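Local coordinates for intracellular protein transport protein USO1 (Saccharomyces cerevisiae S288c, PDB 6LSU), which is required for protein transport from the endoplasmic reticulum to the Golgi complex, the present chain being the globular head of this long coiled-coil tether, at residues L150-D158 and L188-L198; F421-R429 and E683-L691. One frame throughout, in Å; residues are numbered along the deposited sequence.

Interaction 1: L150-D158 and L188-L198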
ATOM      1  N   LEU A 150      -8.132  38.914  -9.162  1.00 61.67           N
ATOM      2  CA  LEU A 150      -8.603  39.885  -8.128  1.00 65.01           C
ATOM      3  C   LEU A 150      -8.572  39.186  -6.763  1.00 73.66           C
ATOM      4  O   LEU A 150      -7.903  39.709  -5.816  1.00 76.33           O
ATOM      5  CB  LEU A 150     -10.025  40.369  -8.440  1.00 75.58           C
ATOM      6  CG  LEU A 150     -10.662  41.264  -7.377  1.00 76.89           C
ATOM      7  CD1 LEU A 150      -9.932  42.579  -7.282  1.00 81.67           C
ATOM      8  CD2 LEU A 150     -12.124  41.511  -7.659  1.00 79.94           C
ATOM      9  N   LEU A 151      -9.230  38.018  -6.675  1.00 71.72           N
ATOM     10  CA  LEU A 151      -9.254  37.165  -5.455  1.00 69.32           C
ATOM     11  C   LEU A 151      -7.819  36.968  -4.963  1.00 63.32           C
ATOM     12  O   LEU A 151      -7.516  37.152  -3.733  1.00 60.84           O
ATOM     13  CB  LEU A 151      -9.897  35.814  -5.771  1.00 64.13           C
ATOM     14  CG  LEU A 151     -11.396  35.850  -6.007  1.00 60.52           C
ATOM     15  CD1 LEU A 151     -11.892  34.475  -6.380  1.00 58.14           C
ATOM     16  CD2 LEU A 151     -12.142  36.394  -4.810  1.00 61.67           C
ATOM     17  N   VAL A 152      -6.929  36.634  -5.883  1.00 59.43           N
ATOM     18  CA  VAL A 152      -5.520  36.435  -5.452  1.00 67.40           C
ATOM     19  C   VAL A 152      -4.997  37.738  -4.827  1.00 70.82           C
ATOM     20  O   VAL A 152      -4.374  37.682  -3.767  1.00 70.24           O
ATOM     21  CB  VAL A 152      -4.667  35.953  -6.613  1.00 64.66           C
ATOM     22  CG1 VAL A 152      -3.198  35.975  -6.219  1.00 64.53           C
ATOM     23  CG2 VAL A 152      -5.133  34.574  -7.050  1.00 64.93           C
ATOM     24  N   GLU A 153      -5.341  38.892  -5.408  1.00 89.49           N
ATOM     25  CA  GLU A 153      -4.821  40.211  -4.950  1.00 83.59           C
ATOM     26  C   GLU A 153      -5.403  40.526  -3.572  1.00 73.69           C
ATOM     27  O   GLU A 153      -4.667  41.151  -2.804  1.00 70.63           O
ATOM     28  CB  GLU A 153      -5.069  41.306  -5.991  1.00 98.23           C
ATOM     29  CG  GLU A 153      -3.831  42.157  -6.263  1.00111.07           C
ATOM     30  CD  GLU A 153      -2.668  41.421  -6.927  1.00123.72           C
ATOM     31  OE1 GLU A 153      -1.531  41.456  -6.365  1.00128.90           O
ATOM     32  OE2 GLU A 153      -2.893  40.818  -8.007  1.00123.06           O
ATOM     33  N   PHE A 154      -6.608  40.027  -3.242  1.00 70.33           N
ATOM     34  CA  PHE A 154      -7.243  40.134  -1.897  1.00 67.24           C
ATOM     35  C   PHE A 154      -6.370  39.567  -0.752  1.00 71.72           C
ATOM     36  O   PHE A 154      -6.591  39.943   0.424  1.00 72.29           O
ATOM     37  CB  PHE A 154      -8.600  39.422  -1.862  1.00 70.43           C
ATOM     38  CG  PHE A 154      -9.731  40.153  -2.543  1.00 72.47           C
ATOM     39  CD1 PHE A 154      -9.645  41.514  -2.824  1.00 74.35           C
ATOM     40  CD2 PHE A 154     -10.918  39.499  -2.828  1.00 71.94           C
ATOM     41  CE1 PHE A 154     -10.694  42.173  -3.444  1.00 75.03           C
ATOM     42  CE2 PHE A 154     -11.979  40.175  -3.419  1.00 75.30           C
ATOM     43  CZ  PHE A 154     -11.859  41.511  -3.740  1.00 70.03           C
ATOM     44  N   TRP A 155      -5.428  38.660  -1.024  1.00 68.89           N
ATOM     45  CA  TRP A 155      -4.532  38.126   0.034  1.00 72.45           C
ATOM     46  C   TRP A 155      -3.586  39.218   0.552  1.00 79.23           C
ATOM     47  O   TRP A 155      -2.962  39.004   1.594  1.00 81.80           O
ATOM     48  CB  TRP A 155      -3.773  36.876  -0.438  1.00 67.70           C
ATOM     49  CG  TRP A 155      -4.657  35.671  -0.572  1.00 63.63           C
ATOM     50  CD1 TRP A 155      -5.794  35.399   0.156  1.00 60.10           C
ATOM     51  CD2 TRP A 155      -4.528  34.611  -1.535  1.00 57.08           C
ATOM     52  NE1 TRP A 155      -6.347  34.215  -0.272  1.00 62.02           N
ATOM     53  CE2 TRP A 155      -5.576  33.695  -1.289  1.00 62.52           C
ATOM     54  CE3 TRP A 155      -3.620  34.320  -2.547  1.00 63.61           C
ATOM     55  CZ2 TRP A 155      -5.741  32.524  -2.031  1.00 66.07           C
ATOM     56  CZ3 TRP A 155      -3.759  33.144  -3.265  1.00 67.51           C
ATOM     57  CH2 TRP A 155      -4.820  32.264  -3.025  1.00 68.07           C
ATOM     58  N   GLU A 156      -3.466  40.349  -0.142  1.00 82.30           N
ATOM     59  CA  GLU A 156      -2.650  41.501   0.329  1.00 74.79           C
ATOM     60  C   GLU A 156      -3.496  42.343   1.304  1.00 67.82           C
ATOM     61  O   GLU A 156      -2.931  42.977   2.173  1.00 69.01           O
ATOM     62  CB  GLU A 156      -2.135  42.337  -0.851  1.00 77.49           C
ATOM     63  CG  GLU A 156      -1.527  41.542  -1.995  1.00 75.39           C
ATOM     64  CD  GLU A 156      -0.450  40.545  -1.580  1.00 91.68           C
ATOM     65  OE1 GLU A 156       0.231  40.801  -0.543  1.00 93.20           O
ATOM     66  OE2 GLU A 156      -0.283  39.480  -2.288  1.00 85.53           O
ATOM     67  N   ILE A 157      -4.816  42.339   1.204  1.00 63.99           N
ATOM     68  CA  ILE A 157      -5.686  43.061   2.183  1.00 63.01           C
ATOM     69  C   ILE A 157      -5.307  42.589   3.581  1.00 65.77           C
ATOM     70  O   ILE A 157      -5.048  41.404   3.765  1.00 77.11           O
ATOM     71  CB  ILE A 157      -7.190  42.862   1.913  1.00 59.79           C
ATOM     72  CG1 ILE A 157      -7.584  43.394   0.536  1.00 59.89           C
ATOM     73  CG2 ILE A 157      -8.015  43.504   3.019  1.00 64.56           C
ATOM     74  CD1 ILE A 157      -9.086  43.325   0.236  1.00 67.60           C
ATOM     75  N   ASP A 158      -5.316  43.522   4.523  1.00 78.00           N
ATOM     76  CA  ASP A 158      -4.894  43.339   5.929  1.00 80.41           C
ATOM     77  C   ASP A 158      -6.154  42.989   6.735  1.00 74.74           C
ATOM     78  O   ASP A 158      -6.390  43.612   7.785  1.00 67.55           O
ATOM     79  CB  ASP A 158      -4.132  44.586   6.389  1.00 85.83           C
ATOM     80  CG  ASP A 158      -3.809  44.557   7.868  1.00101.49           C
ATOM     81  OD1 ASP A 158      -2.895  43.781   8.233  1.00113.60           O
ATOM     82  OD2 ASP A 158      -4.515  45.277   8.648  1.00112.59           O
ATOM     83  N   LEU A 188      -1.568  34.143 -13.668  1.00 90.27           N
ATOM     84  CA  LEU A 188      -0.884  35.078 -12.746  1.00 98.74           C
ATOM     85  C   LEU A 188       0.425  34.406 -12.354  1.00 98.66           C
ATOM     86  O   LEU A 188       0.400  33.323 -11.786  1.00109.73           O
ATOM     87  CB  LEU A 188      -1.762  35.413 -11.531  1.00 97.67           C
ATOM     88  CG  LEU A 188      -1.172  36.416 -10.533  1.00 96.04           C
ATOM     89  CD1 LEU A 188      -0.594  37.652 -11.214  1.00 92.55           C
ATOM     90  CD2 LEU A 188      -2.228  36.834  -9.516  1.00 98.76           C
ATOM     91  N   PRO A 189       1.606  34.961 -12.718  1.00117.72           N
ATOM     92  CA  PRO A 189       2.865  34.590 -12.060  1.00119.49           C
ATOM     93  C   PRO A 189       2.762  35.142 -10.633  1.00115.42           C
ATOM     94  O   PRO A 189       1.800  35.846 -10.404  1.00120.35           O
ATOM     95  CB  PRO A 189       3.942  35.304 -12.883  1.00121.67           C
ATOM     96  CG  PRO A 189       3.202  36.502 -13.458  1.00122.68           C
ATOM     97  CD  PRO A 189       1.804  35.993 -13.750  1.00119.37           C
ATOM     98  N   THR A 190       3.685  34.823  -9.721  1.00104.52           N
ATOM     99  CA  THR A 190       3.652  35.302  -8.308  1.00101.09           C
ATOM    100  C   THR A 190       2.504  34.633  -7.510  1.00 87.22           C
ATOM    101  O   THR A 190       2.549  34.683  -6.272  1.00 87.95           O
ATOM    102  CB  THR A 190       3.566  36.841  -8.265  1.00101.63           C
ATOM    103  OG1 THR A 190       3.308  37.241  -6.920  1.00107.28           O
ATOM    104  CG2 THR A 190       2.472  37.458  -9.112  1.00 99.80           C
ATOM    105  N   SER A 191       1.524  34.013  -8.179  1.00 82.46           N
ATOM    106  CA  SER A 191       0.241  33.491  -7.620  1.00 74.96           C
ATOM    107  C   SER A 191       0.479  32.389  -6.566  1.00 78.66           C
ATOM    108  O   SER A 191      -0.054  32.490  -5.404  1.00 69.97           O
ATOM    109  CB  SER A 191      -0.570  32.983  -8.751  1.00 73.41           C
ATOM    110  OG  SER A 191      -1.858  32.625  -8.318  1.00 92.27           O
ATOM    111  N   ILE A 192       1.266  31.372  -6.939  1.00 72.56           N
ATOM    112  CA  ILE A 192       1.666  30.225  -6.074  1.00 70.67           C
ATOM    113  C   ILE A 192       2.507  30.749  -4.890  1.00 72.90           C
ATOM    114  O   ILE A 192       2.224  30.398  -3.722  1.00 78.17           O
ATOM    115  CB  ILE A 192       2.429  29.177  -6.916  1.00 76.29           C
ATOM    116  CG1 ILE A 192       1.620  28.621  -8.101  1.00 77.04           C
ATOM    117  CG2 ILE A 192       2.973  28.083  -6.016  1.00 76.34           C
ATOM    118  CD1 ILE A 192       0.174  28.237  -7.783  1.00 84.74           C
ATOM    119  N   SER A 193       3.525  31.565  -5.150  1.00 75.10           N
ATOM    120  CA  SER A 193       4.466  32.046  -4.101  1.00 76.32           C
ATOM    121  C   SER A 193       3.637  32.654  -2.986  1.00 68.46           C
ATOM    122  O   SER A 193       3.996  32.473  -1.817  1.00 68.24           O
ATOM    123  CB  SER A 193       5.481  33.048  -4.597  1.00 71.23           C
ATOM    124  OG  SER A 193       5.638  32.918  -5.990  1.00 86.93           O
ATOM    125  N   THR A 194       2.588  33.361  -3.384  1.00 65.13           N
ATOM    126  CA  THR A 194       1.689  34.101  -2.468  1.00 72.72           C
ATOM    127  C   THR A 194       0.932  33.093  -1.618  1.00 67.04           C
ATOM    128  O   THR A 194       1.035  33.250  -0.417  1.00 65.21           O
ATOM    129  CB  THR A 194       0.737  35.044  -3.226  1.00 70.72           C
ATOM    130  OG1 THR A 194       1.533  35.976  -3.945  1.00 68.87           O
ATOM    131  CG2 THR A 194      -0.199  35.789  -2.306  1.00 67.77           C
ATOM    132  N   MET A 195       0.238  32.126  -2.261  1.00 70.27           N
ATOM    133  CA  MET A 195      -0.415  30.944  -1.619  1.00 68.59           C
ATOM    134  C   MET A 195       0.518  30.275  -0.604  1.00 67.36           C
ATOM    135  O   MET A 195       0.136  30.146   0.585  1.00 70.81           O
ATOM    136  CB  MET A 195      -0.781  29.899  -2.664  1.00 68.36           C
ATOM    137  CG  MET A 195      -2.236  29.762  -2.892  1.00 68.95           C
ATOM    138  SD  MET A 195      -2.495  28.231  -3.829  1.00 79.37           S
ATOM    139  CE  MET A 195      -3.833  28.828  -4.877  1.00 76.43           C
ATOM    140  N   VAL A 196       1.714  29.889  -1.039  1.00 64.24           N
ATOM    141  CA  VAL A 196       2.687  29.258  -0.103  1.00 72.64           C
ATOM    142  C   VAL A 196       2.889  30.208   1.095  1.00 75.29           C
ATOM    143  O   VAL A 196       2.954  29.708   2.261  1.00 74.04           O
ATOM    144  CB  VAL A 196       4.008  28.895  -0.800  1.00 68.35           C
ATOM    145  CG1 VAL A 196       5.040  28.437   0.212  1.00 69.41           C
ATOM    146  CG2 VAL A 196       3.810  27.849  -1.882  1.00 64.43           C
ATOM    147  N   SER A 197       2.885  31.520   0.863  1.00 70.67           N
ATOM    148  CA  SER A 197       3.147  32.525   1.928  1.00 71.29           C
ATOM    149  C   SER A 197       1.998  32.544   2.935  1.00 68.98           C
ATOM    150  O   SER A 197       2.302  32.839   4.130  1.00 69.09           O
ATOM    151  CB  SER A 197       3.421  33.895   1.380  1.00 75.96           C
ATOM    152  OG  SER A 197       4.497  33.849   0.434  1.00 91.22           O
ATOM    153  N   LEU A 198       0.758  32.211   2.517  1.00 61.06           N
ATOM    154  CA  LEU A 198      -0.397  32.093   3.461  1.00 59.00           C
ATOM    155  C   LEU A 198      -0.032  31.174   4.650  1.00 57.16           C
ATOM    156  O   LEU A 198      -0.541  31.378   5.715  1.00 59.46           O
ATOM    157  CB  LEU A 198      -1.634  31.593   2.727  1.00 64.30           C
ATOM    158  CG  LEU A 198      -2.193  32.486   1.631  1.00 66.01           C
ATOM    159  CD1 LEU A 198      -3.257  31.731   0.870  1.00 63.70           C
ATOM    160  CD2 LEU A 198      -2.763  33.789   2.214  1.00 63.23           C
TER
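The indole of W155 lies under L198, whose CD1 stands over the centre of the six-membered ring at 3.9 Å from the centroid, a CH-pi contact only 15° off the ring normal. The opposite face is backed by the CA of V152, three residues earlier, offset toward the rim, while at the edge the backbone oxygen of S191 and the methyl CG2 of T194 sit near the ring plane. This is helix packing between successive armadillo repeats: 150-158 belongs to ARM 2, 188-198 to ARM 3. W155, near the C-terminal end of helix 145-154, reaches over to helix 191-198 with CG anti to its carbonyl carbon (chi1 -71°). There M195 approaches obliquely, its CG 3.6 Å from CH2 of W155. T166, I167 and L170 of helix 160-174 and L213 of helix 204-218 also touch this indole, which is buried. Nearer the start of helix 191-198, V152 CG1 meets L188 CD2 at 3.5 Å, tip to tip, and the other methyl of V152, CG2, lies 4.0 Å from S191 OG. On the outer side E156, bent at chi2, brings its OE2 to 3.7 Å from T194 CG2. The hydroxyl of T194 is turned instead to its own helix: OG1 donates to T190 O at 2.8 Å, from the face of that carbonyl opposite to the one reached by T194 N.

Interaction 2: F421-R429 and E683-L691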
ATOM      1  N   PHE A 421      -2.254 -11.987   9.087  1.00 46.52           N
ATOM      2  CA  PHE A 421      -1.779 -12.628   7.854  1.00 48.51           C
ATOM      3  C   PHE A 421      -1.006 -11.590   7.058  1.00 49.29           C
ATOM      4  O   PHE A 421       0.071 -11.953   6.607  1.00 54.70           O
ATOM      5  CB  PHE A 421      -2.949 -13.240   7.083  1.00 45.98           C
ATOM      6  CG  PHE A 421      -2.569 -13.953   5.815  1.00 41.74           C
ATOM      7  CD1 PHE A 421      -1.824 -15.130   5.860  1.00 46.37           C
ATOM      8  CD2 PHE A 421      -2.871 -13.408   4.583  1.00 44.27           C
ATOM      9  CE1 PHE A 421      -1.449 -15.787   4.693  1.00 46.61           C
ATOM     10  CE2 PHE A 421      -2.495 -14.044   3.412  1.00 48.28           C
ATOM     11  CZ  PHE A 421      -1.834 -15.259   3.465  1.00 51.72           C
ATOM     12  N   ASP A 422      -1.518 -10.371   6.947  1.00 55.40           N
ATOM     13  CA  ASP A 422      -0.910  -9.226   6.210  1.00 57.18           C
ATOM     14  C   ASP A 422       0.550  -9.001   6.647  1.00 52.59           C
ATOM     15  O   ASP A 422       1.398  -8.932   5.756  1.00 51.19           O
ATOM     16  CB  ASP A 422      -1.793  -7.983   6.322  1.00 59.31           C
ATOM     17  CG  ASP A 422      -2.974  -8.008   5.354  1.00 66.56           C
ATOM     18  OD1 ASP A 422      -3.130  -9.016   4.591  1.00 77.03           O
ATOM     19  OD2 ASP A 422      -3.714  -7.013   5.343  1.00 70.12           O
ATOM     20  N   THR A 423       0.824  -8.946   7.962  1.00 49.74           N
ATOM     21  CA  THR A 423       2.203  -8.842   8.504  1.00 46.99           C
ATOM     22  C   THR A 423       3.021 -10.001   7.949  1.00 51.41           C
ATOM     23  O   THR A 423       4.064  -9.782   7.326  1.00 59.62           O
ATOM     24  CB  THR A 423       2.212  -8.785  10.034  1.00 50.26           C
ATOM     25  OG1 THR A 423       1.741  -7.530  10.514  1.00 47.90           O
ATOM     26  CG2 THR A 423       3.574  -8.981  10.661  1.00 48.39           C
ATOM     27  N   ARG A 424       2.556 -11.227   8.115  1.00 59.67           N
ATOM     28  CA  ARG A 424       3.244 -12.445   7.598  1.00 50.95           C
ATOM     29  C   ARG A 424       3.518 -12.326   6.103  1.00 47.41           C
ATOM     30  O   ARG A 424       4.583 -12.757   5.634  1.00 52.39           O
ATOM     31  CB  ARG A 424       2.415 -13.685   7.925  1.00 54.97           C
ATOM     32  CG  ARG A 424       2.358 -13.951   9.426  1.00 59.37           C
ATOM     33  CD  ARG A 424       1.500 -15.124   9.781  1.00 57.16           C
ATOM     34  NE  ARG A 424       2.232 -16.322   9.430  1.00 67.43           N
ATOM     35  CZ  ARG A 424       1.709 -17.536   9.261  1.00 62.18           C
ATOM     36  NH1 ARG A 424       0.413 -17.741   9.426  1.00 59.89           N
ATOM     37  NH2 ARG A 424       2.502 -18.548   8.973  1.00 60.02           N
ATOM     38  N   VAL A 425       2.646 -11.771   5.301  1.00 48.09           N
ATOM     39  CA  VAL A 425       3.003 -11.756   3.843  1.00 51.79           C
ATOM     40  C   VAL A 425       3.945 -10.575   3.579  1.00 51.78           C
ATOM     41  O   VAL A 425       4.889 -10.759   2.847  1.00 49.34           O
ATOM     42  CB  VAL A 425       1.794 -11.826   2.903  1.00 50.91           C
ATOM     43  CG1 VAL A 425       0.503 -11.964   3.662  1.00 54.58           C
ATOM     44  CG2 VAL A 425       1.754 -10.748   1.871  1.00 48.64           C
ATOM     45  N   ALA A 426       3.811  -9.476   4.301  1.00 50.92           N
ATOM     46  CA  ALA A 426       4.757  -8.347   4.268  1.00 49.43           C
ATOM     47  C   ALA A 426       6.169  -8.866   4.616  1.00 53.52           C
ATOM     48  O   ALA A 426       7.171  -8.468   3.893  1.00 46.16           O
ATOM     49  CB  ALA A 426       4.265  -7.280   5.225  1.00 47.44           C
ATOM     50  N   CYS A 427       6.272  -9.697   5.679  1.00 49.91           N
ATOM     51  CA  CYS A 427       7.572 -10.330   6.051  1.00 49.55           C
ATOM     52  C   CYS A 427       8.143 -11.077   4.826  1.00 49.34           C
ATOM     53  O   CYS A 427       9.316 -10.934   4.482  1.00 51.93           O
ATOM     54  CB  CYS A 427       7.392 -11.264   7.234  1.00 44.79           C
ATOM     55  SG  CYS A 427       7.286 -10.347   8.801  1.00 46.93           S
ATOM     56  N   SER A 428       7.302 -11.826   4.149  1.00 49.91           N
ATOM     57  CA  SER A 428       7.690 -12.627   2.971  1.00 52.57           C
ATOM     58  C   SER A 428       8.182 -11.680   1.862  1.00 49.32           C
ATOM     59  O   SER A 428       9.175 -11.936   1.286  1.00 51.51           O
ATOM     60  CB  SER A 428       6.529 -13.480   2.509  1.00 51.94           C
ATOM     61  OG  SER A 428       6.698 -13.950   1.186  1.00 49.68           O
ATOM     62  N   ARG A 429       7.479 -10.602   1.610  1.00 47.25           N
ATOM     63  CA  ARG A 429       7.835  -9.619   0.563  1.00 52.49           C
ATOM     64  C   ARG A 429       9.149  -8.887   0.918  1.00 51.97           C
ATOM     65  O   ARG A 429       9.933  -8.649  -0.018  1.00 48.02           O
ATOM     66  CB  ARG A 429       6.677  -8.645   0.381  1.00 55.36           C
ATOM     67  CG  ARG A 429       5.413  -9.335  -0.107  1.00 66.55           C
ATOM     68  CD  ARG A 429       5.250  -9.347  -1.609  1.00 80.09           C
ATOM     69  NE  ARG A 429       5.091  -7.947  -1.946  1.00 98.33           N
ATOM     70  CZ  ARG A 429       3.932  -7.308  -2.090  1.00115.25           C
ATOM     71  NH1 ARG A 429       2.781  -7.965  -2.010  1.00119.04           N
ATOM     72  NH2 ARG A 429       3.941  -6.008  -2.353  1.00117.07           N
ATOM     73  N   GLU A 683       0.207 -10.418  -9.197  1.00171.08           N
ATOM     74  CA  GLU A 683       1.570 -10.745  -8.691  1.00163.72           C
ATOM     75  C   GLU A 683       1.648 -10.389  -7.198  1.00162.98           C
ATOM     76  O   GLU A 683       2.347 -11.133  -6.456  1.00154.75           O
ATOM     77  CB  GLU A 683       2.665 -10.042  -9.501  1.00160.54           C
ATOM     78  CG  GLU A 683       2.928 -10.677 -10.860  1.00161.27           C
ATOM     79  CD  GLU A 683       1.733 -10.751 -11.800  1.00162.22           C
ATOM     80  OE1 GLU A 683       0.926  -9.798 -11.805  1.00161.95           O
ATOM     81  OE2 GLU A 683       1.616 -11.761 -12.527  1.00160.57           O
ATOM     82  N   ASP A 684       0.945  -9.323  -6.768  1.00157.26           N
ATOM     83  CA  ASP A 684       1.062  -8.752  -5.393  1.00151.00           C
ATOM     84  C   ASP A 684      -0.308  -8.362  -4.804  1.00133.22           C
ATOM     85  O   ASP A 684      -0.337  -7.465  -3.944  1.00126.29           O
ATOM     86  CB  ASP A 684       2.051  -7.575  -5.383  1.00153.27           C
ATOM     87  CG  ASP A 684       3.520  -7.989  -5.350  1.00157.48           C
ATOM     88  OD1 ASP A 684       3.863  -8.896  -4.547  1.00155.61           O
ATOM     89  OD2 ASP A 684       4.315  -7.397  -6.118  1.00156.38           O
ATOM     90  N   SER A 685      -1.393  -9.058  -5.151  1.00127.57           N
ATOM     91  CA  SER A 685      -2.727  -8.860  -4.521  1.00123.85           C
ATOM     92  C   SER A 685      -3.110 -10.094  -3.688  1.00121.10           C
ATOM     93  O   SER A 685      -4.272 -10.562  -3.791  1.00112.31           O
ATOM     94  CB  SER A 685      -3.774  -8.518  -5.550  1.00134.81           C
ATOM     95  OG  SER A 685      -3.221  -7.745  -6.610  1.00141.14           O
ATOM     96  N   ILE A 686      -2.154 -10.592  -2.892  1.00110.32           N
ATOM     97  CA  ILE A 686      -2.327 -11.686  -1.881  1.00102.90           C
ATOM     98  C   ILE A 686      -2.408 -11.034  -0.482  1.00101.38           C
ATOM     99  O   ILE A 686      -2.672 -11.738   0.519  1.00 93.46           O
ATOM    100  CB  ILE A 686      -1.201 -12.741  -2.020  1.00101.05           C
ATOM    101  CG1 ILE A 686      -1.136 -13.683  -0.814  1.00 95.75           C
ATOM    102  CG2 ILE A 686       0.145 -12.073  -2.306  1.00104.94           C
ATOM    103  CD1 ILE A 686       0.162 -14.444  -0.676  1.00 95.04           C
ATOM    104  N   LEU A 687      -2.210  -9.715  -0.404  1.00 97.57           N
ATOM    105  CA  LEU A 687      -2.478  -8.924   0.821  1.00 98.91           C
ATOM    106  C   LEU A 687      -3.985  -8.740   0.950  1.00102.36           C
ATOM    107  O   LEU A 687      -4.653  -8.641  -0.117  1.00106.24           O
ATOM    108  CB  LEU A 687      -1.789  -7.566   0.694  1.00100.50           C
ATOM    109  CG  LEU A 687      -0.287  -7.570   0.949  1.00 97.57           C
ATOM    110  CD1 LEU A 687       0.400  -6.593   0.014  1.00103.02           C
ATOM    111  CD2 LEU A 687       0.024  -7.268   2.410  1.00 89.74           C
ATOM    112  N   THR A 688      -4.488  -8.694   2.188  1.00108.73           N
ATOM    113  CA  THR A 688      -5.919  -8.438   2.521  1.00120.03           C
ATOM    114  C   THR A 688      -6.777  -9.268   1.569  1.00108.84           C
ATOM    115  O   THR A 688      -7.516  -8.733   0.745  1.00126.52           O
ATOM    116  CB  THR A 688      -6.213  -6.926   2.506  1.00121.31           C
ATOM    117  OG1 THR A 688      -5.142  -6.254   3.174  1.00117.92           O
ATOM    118  CG2 THR A 688      -7.507  -6.550   3.194  1.00115.95           C
ATOM    119  N   PRO A 689      -6.652 -10.608   1.639  1.00105.19           N
ATOM    120  CA  PRO A 689      -7.426 -11.528   0.794  1.00102.12           C
ATOM    121  C   PRO A 689      -8.775 -11.916   1.420  1.00 99.04           C
ATOM    122  O   PRO A 689      -8.945 -11.647   2.621  1.00 84.71           O
ATOM    123  CB  PRO A 689      -6.509 -12.752   0.820  1.00 95.56           C
ATOM    124  CG  PRO A 689      -6.053 -12.773   2.269  1.00 95.71           C
ATOM    125  CD  PRO A 689      -5.770 -11.320   2.580  1.00 97.93           C
ATOM    126  N   GLU A 690      -9.640 -12.623   0.677  1.00 96.89           N
ATOM    127  CA  GLU A 690     -10.938 -13.099   1.221  1.00 95.20           C
ATOM    128  C   GLU A 690     -10.702 -14.214   2.252  1.00 88.74           C
ATOM    129  O   GLU A 690      -9.650 -14.867   2.205  1.00 88.81           O
ATOM    130  CB  GLU A 690     -11.872 -13.552   0.105  1.00110.90           C
ATOM    131  CG  GLU A 690     -13.335 -13.362   0.492  1.00123.51           C
ATOM    132  CD  GLU A 690     -14.374 -13.871  -0.494  1.00127.40           C
ATOM    133  OE1 GLU A 690     -15.573 -13.544  -0.301  1.00121.85           O
ATOM    134  OE2 GLU A 690     -13.988 -14.598  -1.442  1.00123.56           O
ATOM    135  N   LEU A 691     -11.662 -14.427   3.155  1.00 92.62           N
ATOM    136  CA  LEU A 691     -11.552 -15.409   4.265  1.00 91.75           C
ATOM    137  C   LEU A 691     -12.631 -16.504   4.205  1.00 98.03           C
ATOM    138  O   LEU A 691     -13.602 -16.376   3.440  1.00 91.74           O
ATOM    139  CB  LEU A 691     -11.625 -14.648   5.586  1.00 98.15           C
ATOM    140  CG  LEU A 691     -10.313 -14.003   6.030  1.00 99.17           C
ATOM    141  CD1 LEU A 691     -10.049 -12.738   5.232  1.00100.99           C
ATOM    142  CD2 LEU A 691     -10.350 -13.693   7.518  1.00 96.45           C
TER
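The first two turns of helix 421-435 run past an irregular loop, 683-691, whose backbone comes nearest at D422 and L687, with CA atoms 5.6 Å apart, and stands farther off toward R429 and D684. At the close end the carboxylate of D422 grips T688 with both oxygens. T688 N donates to D422 OD1 at 2.8 Å, nearly straight at 164°, and T688 OG1 donates to D422 OD2 at 2.7 Å. Both donors arrive on the syn sides, somewhat out of the carboxylate plane, a two-pronged hold that should fix the carboxylate's rotation. An alanine at D422 has no carboxylate, which would probably leave T688 N and OG1 without these partners and the loop less firmly held to the helix. Next to this grip P689 meets the F421 ring obliquely, P689 CG lying 3.9 Å from F421 CE2. The backbone oxygen of I686 meets the edge of the same phenyl ring near its plane. The helix lies in ARM 7 of the globular head, and the loop, between helices 660-673 and 703-711, reaches back to it from late in the globular head; F515 and P697 also meet F421. One turn on, CG2 of V425 packs obliquely on CG and CD2 of L687, and V425 CG1 lies above one face of the F421 ring, offset toward the rim. R429, its chain bent at chi2 (-93°) and chi3, lays a guanidinium face against D684, whose carboxylate is tilted 35° to it. The two form a salt bridge, R429 NH1 to D684 OD1 2.9 Å, with the oxygen over the guanidinium face and no N-H pointing at it, so it rests on charge alone; D684 is poorly ordered. The side chains of L687 and R429 come from opposite directions, L687 CD1 ending 3.4 Å from R429 NH1.

Overall arrangement
From the N terminus, the chain first meets interaction 1, where 188-198 returns to 150-158 after a short, mostly helical excursion; this closes a local loop and joins ARM 2 to ARM 3. The chain then runs on through further ARM repeats to 421-429 in ARM 7. Interaction 2 closes a much longer loop: 253 residues, with many more helices, pass before 683-691 comes back onto that helix, linking it to a late part of the head. The two loops neither nest nor cross but follow in series. The centres of interaction 1 and interaction 2 are about 47 Å apart and their nearest atoms about 34 Å, so they do not touch; interaction 2 lies nearer the centre of the chain.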